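Putative vitamin-B12 independent methionine synthase family protein (Listeria monocytogenes, PDB 1YPX) may act as a zinc-dependent methyltransferase that makes methionine by passing a methyl group from methyltetrahydropteroyltriglutamate to homocysteine without vitamin B12. Local coordinates at residues A[307-310]-A[311-315]; A[357-360]-A[361-365]. One frame throughout, in Å; residues are numbered along the deposited sequence.

Contact 1: A[307-310]-A[311-315]; sequences EDEA and AIKAR
A314 N donates to A310 O over 3.0 Å, an i to i+4 bond at the start of helix 310-322. This helix follows strand 293-299 on the outside of a TIM-barrel-like fold. The bond is somewhat bent, with an N-H...O angle of 148°, and A314 N is tilted from the carbonyl plane of A310. One residue earlier the bond is straighter: K313 N meets E309 O at 3.1 Å and lies in the carbonyl plane.

The same pair, E309 and K313, also meets through its side chains. E309 OE2 and K313 NZ form a salt bridge of 3.0 Å, though its hydrogen bond is weak. Both chains are extended beyond CG and cross obliquely. K313 CG sits beside its own backbone N (chi1 -65°), which turns the chain back toward E309. CG of K313 then lies beside E309 O, and its CE passes E309 CG and carries NZ to E309 OE2. The pair, four residues apart, spans from the residue just before helix 310-322 into its first turn, at the surface.

On the inner side I312 points its CD1 back at the incoming loop. That methyl lies against D308 O and also touches E307 OE1. I312 is buried against L298 and I299 of strand 293-299. The other oxygen of E307, OE2, has stronger partners: a salt bridge with K353 and a hydrogen bond with T300. D308 O takes a weak hydrogen bond from Y356 OH. The loop is thus tied to helix 347-364 as well as to its own helix. On the exposed side the D308 side chain lies alongside A311, with D308 CB 3.7 Å from A311 CB.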
loop_
_atom_site.group_PDB
_atom_site.type_symbol
_atom_site.label_atom_id
_atom_site.label_comp_id
_atom_site.label_asym_id
_atom_site.label_seq_id
_atom_site.Cartn_x
_atom_site.Cartn_y
_atom_site.Cartn_z
ATOM N N GLU A 307 -20.108 10.830 9.260
ATOM C CA GLU A 307 -20.058 11.027 7.818
ATOM C C GLU A 307 -21.263 10.436 7.085
ATOM O O GLU A 307 -21.554 9.238 7.198
ATOM C CB GLU A 307 -18.777 10.425 7.255
ATOM C CG GLU A 307 -18.552 8.962 7.615
ATOM C CD GLU A 307 -17.362 8.394 6.874
ATOM O OE1 GLU A 307 -17.565 7.627 5.912
ATOM O OE2 GLU A 307 -16.228 8.744 7.243
ATOM N N ASP A 308 -21.935 11.293 6.313
ATOM C CA ASP A 308 -23.127 10.919 5.551
ATOM C C ASP A 308 -23.012 9.532 4.933
ATOM O O ASP A 308 -21.914 9.051 4.656
ATOM C CB ASP A 308 -23.424 11.946 4.435
ATOM C CG ASP A 308 -22.490 13.157 4.463
ATOM O OD1 ASP A 308 -22.366 13.802 5.530
ATOM O OD2 ASP A 308 -21.891 13.472 3.404
ATOM N N GLU A 309 -24.155 8.893 4.720
ATOM C CA GLU A 309 -24.180 7.563 4.129
ATOM C C GLU A 309 -24.672 7.666 2.693
ATOM O O GLU A 309 -24.143 7.020 1.786
ATOM C CB GLU A 309 -25.110 6.653 4.925
ATOM C CG GLU A 309 -25.125 5.217 4.442
ATOM C CD GLU A 309 -26.066 4.338 5.246
ATOM O OE1 GLU A 309 -26.087 4.475 6.494
ATOM O OE2 GLU A 309 -26.771 3.501 4.633
ATOM N N ALA A 310 -25.695 8.495 2.507
ATOM C CA ALA A 310 -26.296 8.718 1.201
ATOM C C ALA A 310 -25.278 9.328 0.236
ATOM O O ALA A 310 -25.347 9.109 -0.971
ATOM C CB ALA A 310 -27.506 9.637 1.344
ATOM N N ALA A 311 -24.341 10.096 0.782
ATOM C CA ALA A 311 -23.311 10.730 -0.021
ATOM C C ALA A 311 -22.406 9.664 -0.638
ATOM O O ALA A 311 -22.189 9.648 -1.852
ATOM C CB ALA A 311 -22.495 11.685 0.840
ATOM N N ILE A 312 -21.884 8.772 0.203
ATOM C CA ILE A 312 -21.002 7.684 -0.238
ATOM C C ILE A 312 -21.691 6.800 -1.284
ATOM O O ILE A 312 -21.100 6.471 -2.314
ATOM C CB ILE A 312 -20.574 6.797 0.961
ATOM C CG1 ILE A 312 -19.757 7.621 1.963
ATOM C CG2 ILE A 312 -19.775 5.613 0.470
ATOM C CD1 ILE A 312 -19.655 6.989 3.355
ATOM N N LYS A 313 -22.941 6.423 -1.013
ATOM C CA LYS A 313 -23.706 5.584 -1.931
ATOM C C LYS A 313 -23.890 6.298 -3.269
ATOM O O LYS A 313 -23.830 5.679 -4.331
ATOM C CB LYS A 313 -25.081 5.244 -1.337
ATOM C CG LYS A 313 -25.068 4.375 -0.070
ATOM C CD LYS A 313 -26.474 4.246 0.515
ATOM C CE LYS A 313 -26.571 3.185 1.603
ATOM N NZ LYS A 313 -28.001 2.900 1.974
ATOM N N ALA A 314 -24.126 7.603 -3.222
ATOM C CA ALA A 314 -24.304 8.364 -4.450
ATOM C C ALA A 314 -22.970 8.372 -5.188
ATOM O O ALA A 314 -22.900 8.039 -6.376
ATOM C CB ALA A 314 -24.744 9.795 -4.134
ATOM N N ARG A 315 -21.920 8.746 -4.457
ATOM C CA ARG A 315 -20.558 8.819 -4.971
ATOM C C ARG A 315 -20.134 7.512 -5.649
ATOM O O ARG A 315 -19.563 7.525 -6.748
ATOM C CB ARG A 315 -19.600 9.163 -3.826
ATOM C CG ARG A 315 -18.611 10.277 -4.139
ATOM C CD ARG A 315 -18.716 11.415 -3.120
ATOM N NE ARG A 315 -19.219 12.654 -3.718
ATOM C CZ ARG A 315 -18.561 13.382 -4.622
ATOM N NH1 ARG A 315 -17.359 13.002 -5.044
ATOM N NH2 ARG A 315 -19.108 14.492 -5.109
#

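Contact 2: A[357-360]-A[361-365]; sequences VVRL and ANDIW
V357 O accepts the backbone N-H of A361 at 3.0 Å, a nearly straight i to i+4 bond. A361 N is tilted 26° from the carbonyl plane of V357. The methyl of A361 also rests against V357 O. The side chains of both residues touch A9, and V357 further packs on P332.

V358 comes next. Its O takes a weak bond from N362 N, which also makes a weak bond to R359 O. The N-H of N362 is thus shared between two carbonyls. The side chain of V358 turns away from this turn and packs on L58.

R359 O is the common acceptor of the stretch. Besides the weak bond from N362 it takes D363 N at 3.0 Å, with an N-H...O angle of 168° and the donor nearly along the C=O axis. The side chains of R359 and D363 come together only loosely. R359 CG lies 4.3 Å from D363 OD2, while R359 NE is too far from that oxygen for a salt bridge. D363 CG lies between its backbone N and carbonyl carbon (chi1 59°), and this folds the carboxylate back toward the carbonyl oxygens of R359 and L360, acceptors like itself.

L360 O takes a weak bond from I364 N, and I364 CG1 lies beside the same oxygen. The two side chains meet through their ends, L360 CD1 and I364 CD1, at 4.4 Å. I364 reaches I316 of helix 310-322. I364 also sets its CG2 over the centre of one face of the W365 ring, while W365 NE1 bonds to L325 O. L360 and W365 pack on strand 328-332. Residues 357-364 are the last turns of helix 347-364, an outer helix of the TIM-barrel-like fold, and W365 follows as the chain leaves it.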
loop_
_atom_site.group_PDB
_atom_site.type_symbol
_atom_site.label_atom_id
_atom_site.label_comp_id
_atom_site.label_asym_id
_atom_site.label_seq_id
_atom_site.Cartn_x
_atom_site.Cartn_y
_atom_site.Cartn_z
ATOM N N VAL A 357 -17.229 0.428 6.915
ATOM C CA VAL A 357 -16.818 0.006 5.580
ATOM C C VAL A 357 -17.414 -1.381 5.304
ATOM O O VAL A 357 -17.926 -1.645 4.219
ATOM C CB VAL A 357 -15.278 -0.087 5.474
ATOM C CG1 VAL A 357 -14.893 -0.749 4.158
ATOM C CG2 VAL A 357 -14.648 1.310 5.582
ATOM N N VAL A 358 -17.349 -2.264 6.299
ATOM C CA VAL A 358 -17.883 -3.618 6.162
ATOM C C VAL A 358 -19.398 -3.644 5.946
ATOM O O VAL A 358 -19.909 -4.464 5.180
ATOM C CB VAL A 358 -17.584 -4.500 7.415
ATOM C CG1 VAL A 358 -18.269 -5.852 7.266
ATOM C CG2 VAL A 358 -16.074 -4.691 7.594
ATOM N N ARG A 359 -20.110 -2.761 6.635
ATOM C CA ARG A 359 -21.565 -2.690 6.524
ATOM C C ARG A 359 -21.971 -2.127 5.169
ATOM O O ARG A 359 -22.791 -2.712 4.453
ATOM C CB ARG A 359 -22.105 -1.803 7.640
ATOM C CG ARG A 359 -23.618 -1.677 7.737
ATOM C CD ARG A 359 -23.909 -0.549 8.716
ATOM N NE ARG A 359 -22.803 -0.449 9.679
ATOM C CZ ARG A 359 -22.511 0.639 10.378
ATOM N NH1 ARG A 359 -21.481 0.630 11.214
ATOM N NH2 ARG A 359 -23.253 1.736 10.225
ATOM N N LEU A 360 -21.388 -0.985 4.819
ATOM C CA LEU A 360 -21.689 -0.352 3.544
ATOM C C LEU A 360 -21.436 -1.283 2.358
ATOM O O LEU A 360 -22.300 -1.459 1.506
ATOM C CB LEU A 360 -20.868 0.935 3.394
ATOM C CG LEU A 360 -21.472 2.227 3.969
ATOM C CD1 LEU A 360 -22.643 2.637 3.085
ATOM C CD2 LEU A 360 -21.934 2.047 5.419
ATOM N N ALA A 361 -20.248 -1.876 2.313
ATOM C CA ALA A 361 -19.869 -2.775 1.228
ATOM C C ALA A 361 -20.782 -3.982 1.187
ATOM O O ALA A 361 -20.954 -4.615 0.150
ATOM C CB ALA A 361 -18.421 -3.236 1.407
ATOM N N ASN A 362 -21.356 -4.317 2.331
ATOM C CA ASN A 362 -22.223 -5.465 2.363
ATOM C C ASN A 362 -23.555 -5.148 1.711
ATOM O O ASN A 362 -23.974 -5.838 0.776
ATOM C CB ASN A 362 -22.434 -5.951 3.795
ATOM C CG ASN A 362 -23.210 -7.253 3.845
ATOM O OD1 ASN A 362 -22.876 -8.212 3.137
ATOM N ND2 ASN A 362 -24.251 -7.300 4.674
ATOM N N ASP A 363 -24.224 -4.098 2.182
ATOM C CA ASP A 363 -25.507 -3.759 1.582
ATOM C C ASP A 363 -25.374 -3.149 0.180
ATOM O O ASP A 363 -26.377 -2.951 -0.508
ATOM C CB ASP A 363 -26.333 -2.847 2.509
ATOM C CG ASP A 363 -25.634 -1.549 2.842
ATOM O OD1 ASP A 363 -25.009 -0.969 1.929
ATOM O OD2 ASP A 363 -25.735 -1.105 4.011
ATOM N N ILE A 364 -24.146 -2.861 -0.255
ATOM C CA ILE A 364 -23.948 -2.317 -1.600
ATOM C C ILE A 364 -23.551 -3.433 -2.539
ATOM O O ILE A 364 -24.117 -3.579 -3.618
ATOM C CB ILE A 364 -22.845 -1.242 -1.666
ATOM C CG1 ILE A 364 -23.334 0.043 -1.005
ATOM C CG2 ILE A 364 -22.479 -0.951 -3.128
ATOM C CD1 ILE A 364 -22.327 1.145 -1.053
ATOM N N TRP A 365 -22.566 -4.219 -2.128
ATOM C CA TRP A 365 -22.105 -5.322 -2.952
ATOM C C TRP A 365 -22.740 -6.640 -2.517
ATOM O O TRP A 365 -23.115 -6.814 -1.355
ATOM C CB TRP A 365 -20.574 -5.372 -2.914
ATOM C CG TRP A 365 -19.960 -4.255 -3.764
ATOM C CD1 TRP A 365 -19.929 -4.188 -5.134
ATOM C CD2 TRP A 365 -19.369 -3.026 -3.295
ATOM N NE1 TRP A 365 -19.364 -3.001 -5.542
ATOM C CE2 TRP A 365 -19.011 -2.272 -4.441
ATOM C CE3 TRP A 365 -19.111 -2.495 -2.024
ATOM C CZ2 TRP A 365 -18.409 -1.013 -4.354
ATOM C CZ3 TRP A 365 -18.512 -1.240 -1.935
ATOM C CH2 TRP A 365 -18.165 -0.511 -3.103
#

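How the contacts relate
Contact 1 comes first along the chain, where the loop after strand 293-299 runs into helix 310-322. Contact 2 follows later, at the end of helix 347-364. Strand 328-332 lies between them in sequence and is the neighbour of strand 293-299 in the parallel sheet. The contact centres are about 12 Å apart, on the same side of the chain's centre. The contacts touch directly: L360 CD1 packs on E309 CG at 3.8 Å and lies 4.2 Å from K313 CE. The apolar part of the contact 1 salt-bridge pair therefore rests on contact 2. Together they join two neighbouring outer helices of the barrel-like fold.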